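Local coordinates for protein EpsJ (Vibrio vulnificus, PDB 2RET) that is a pseudopilin of the type 2 secretion system that pairs with the pseudopilin EpsI and probably helps build the pseudopilus thought to push proteins out of the cell, at residues D121-N126 and T154-G159. Residues are numbered along the deposited sequence; the frame is centred on the assembly and turned at random.
Sequences DVEELN and TLKDYG
Val122 faces Leu155 as an antiparallel non-hydrogen-bonded pair at the start of strand 122-130 and the end of strand 148-155, and one residue later a classic beta bulge sets both Glu123 and Glu124 against Thr154. The bulge lies in the smaller antiparallel sheet of this pseudopilin, with the helical backbone of Glu123 (psi -39°) taking up the extra residue. Thr154 O receives Glu123 N at 2.7 Å, nearly straight off the carbonyl, while Thr154 N reaches Glu124 O at 3.2 Å from above the carbonyl plane. A third bond, Lys156 N to Asp121 O at 3.1 Å, closes the pairing just before the chain reverses through 156-158, where Leu155 and Gly159 are bonded to each other by both backbone pairs, into strand 159-166. On the buried face, Val122 CG2 presses tightly on Leu155 CD2 at 3.5 Å; Arg17 of helix 10-32 also touches Leu155. Thr154 turns its two branches to different neighbours: CG2 lies 3.5 Å from Glu123 OE1, whereas OG1, beside the backbone N, makes a weak hydrogen bond with Lys160. Beyond the turn, Tyr158 meets Glu12 and Phe16 of the EpsI chain. With its CG beside the backbone N (chi1 -71°), Glu123 extends across the Lys156 side chain at about a right angle. Its carboxylate meets lysine carbons, OE2 lying 3.3 Å from Lys156 CE, while Lys156 NZ stays 4.4 Å from Glu123 OE2, too far for a salt bridge.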
# COMPACT_ATOMS: atom_id res chain seq x y z
N ASP B 121 -37.68 16.24 -0.33
CA ASP B 121 -38.02 16.82 -1.63
C ASP B 121 -37.05 16.44 -2.76
O ASP B 121 -36.55 17.31 -3.50
CB ASP B 121 -38.19 18.33 -1.52
CG ASP B 121 -39.47 18.74 -0.80
OD1 ASP B 121 -40.38 17.89 -0.56
OD2 ASP B 121 -39.58 19.93 -0.48
N VAL B 122 -36.82 15.14 -2.89
CA VAL B 122 -36.03 14.57 -3.99
C VAL B 122 -37.01 13.74 -4.79
O VAL B 122 -37.59 12.83 -4.28
CB VAL B 122 -34.84 13.72 -3.48
CG1 VAL B 122 -34.18 12.96 -4.63
CG2 VAL B 122 -33.82 14.64 -2.82
N GLU B 123 -37.25 14.09 -6.03
CA GLU B 123 -38.23 13.39 -6.83
C GLU B 123 -37.65 12.10 -7.42
O GLU B 123 -38.32 11.05 -7.46
CB GLU B 123 -38.75 14.30 -7.93
CG GLU B 123 -39.65 15.44 -7.40
CD GLU B 123 -39.86 16.57 -8.40
OE1 GLU B 123 -39.31 16.51 -9.52
OE2 GLU B 123 -40.60 17.52 -8.05
N GLU B 124 -36.40 12.17 -7.86
CA GLU B 124 -35.81 11.13 -8.69
C GLU B 124 -34.37 10.96 -8.29
O GLU B 124 -33.73 11.90 -7.78
CB GLU B 124 -35.92 11.48 -10.19
CG GLU B 124 -35.69 10.29 -11.11
CD GLU B 124 -35.75 10.63 -12.59
OE1 GLU B 124 -36.63 11.44 -13.00
OE2 GLU B 124 -34.92 10.06 -13.36
N LEU B 125 -33.93 9.72 -8.45
CA LEU B 125 -32.58 9.26 -8.43
C LEU B 125 -32.30 8.62 -9.79
O LEU B 125 -32.97 7.71 -10.17
CB LEU B 125 -32.41 8.21 -7.31
CG LEU B 125 -31.08 7.43 -7.26
CD1 LEU B 125 -29.93 8.38 -6.99
CD2 LEU B 125 -31.10 6.27 -6.23
N ASN B 126 -31.31 9.13 -10.50
CA ASN B 126 -30.80 8.50 -11.71
C ASN B 126 -29.27 8.33 -11.72
O ASN B 126 -28.54 9.24 -11.41
CB ASN B 126 -31.21 9.29 -12.94
CG ASN B 126 -30.98 8.51 -14.23
OD1 ASN B 126 -31.41 7.35 -14.38
ND2 ASN B 126 -30.29 9.14 -15.16
N THR B 154 -32.96 14.85 -8.73
CA THR B 154 -33.92 15.86 -9.15
C THR B 154 -34.59 16.32 -7.85
O THR B 154 -35.36 15.58 -7.20
CB THR B 154 -34.94 15.27 -10.14
OG1 THR B 154 -34.23 14.70 -11.25
CG2 THR B 154 -36.00 16.38 -10.65
N LEU B 155 -34.24 17.55 -7.47
CA LEU B 155 -34.82 18.23 -6.35
C LEU B 155 -36.03 19.07 -6.79
O LEU B 155 -36.04 19.67 -7.86
CB LEU B 155 -33.79 19.12 -5.65
CG LEU B 155 -32.42 18.58 -5.23
CD1 LEU B 155 -31.79 19.47 -4.13
CD2 LEU B 155 -32.46 17.12 -4.82
N LYS B 156 -37.04 19.11 -5.94
CA LYS B 156 -38.25 19.87 -6.16
C LYS B 156 -37.99 21.36 -6.37
O LYS B 156 -38.60 22.00 -7.21
CB LYS B 156 -39.18 19.70 -4.95
CG LYS B 156 -39.96 18.37 -4.94
CD LYS B 156 -41.47 18.61 -4.57
CE LYS B 156 -42.45 17.67 -5.34
NZ LYS B 156 -43.92 18.15 -5.26
N ASP B 157 -37.06 21.86 -5.58
CA ASP B 157 -36.70 23.27 -5.58
C ASP B 157 -35.55 23.56 -6.57
O ASP B 157 -35.67 24.41 -7.44
CB ASP B 157 -36.38 23.76 -4.16
CG ASP B 157 -35.51 22.78 -3.34
OD1 ASP B 157 -35.08 21.71 -3.83
OD2 ASP B 157 -35.27 23.08 -2.15
N TYR B 158 -34.45 22.86 -6.46
CA TYR B 158 -33.26 23.18 -7.26
C TYR B 158 -33.21 22.54 -8.67
O TYR B 158 -32.42 22.97 -9.51
CB TYR B 158 -32.01 22.85 -6.45
CG TYR B 158 -31.82 23.83 -5.30
CD1 TYR B 158 -31.49 25.15 -5.56
CD2 TYR B 158 -31.96 23.44 -3.98
CE1 TYR B 158 -31.31 26.05 -4.54
CE2 TYR B 158 -31.78 24.36 -2.93
CZ TYR B 158 -31.45 25.66 -3.23
OH TYR B 158 -31.26 26.61 -2.22
N GLY B 159 -34.09 21.56 -8.92
CA GLY B 159 -34.05 20.77 -10.16
C GLY B 159 -32.95 19.71 -10.13
O GLY B 159 -32.57 19.20 -9.06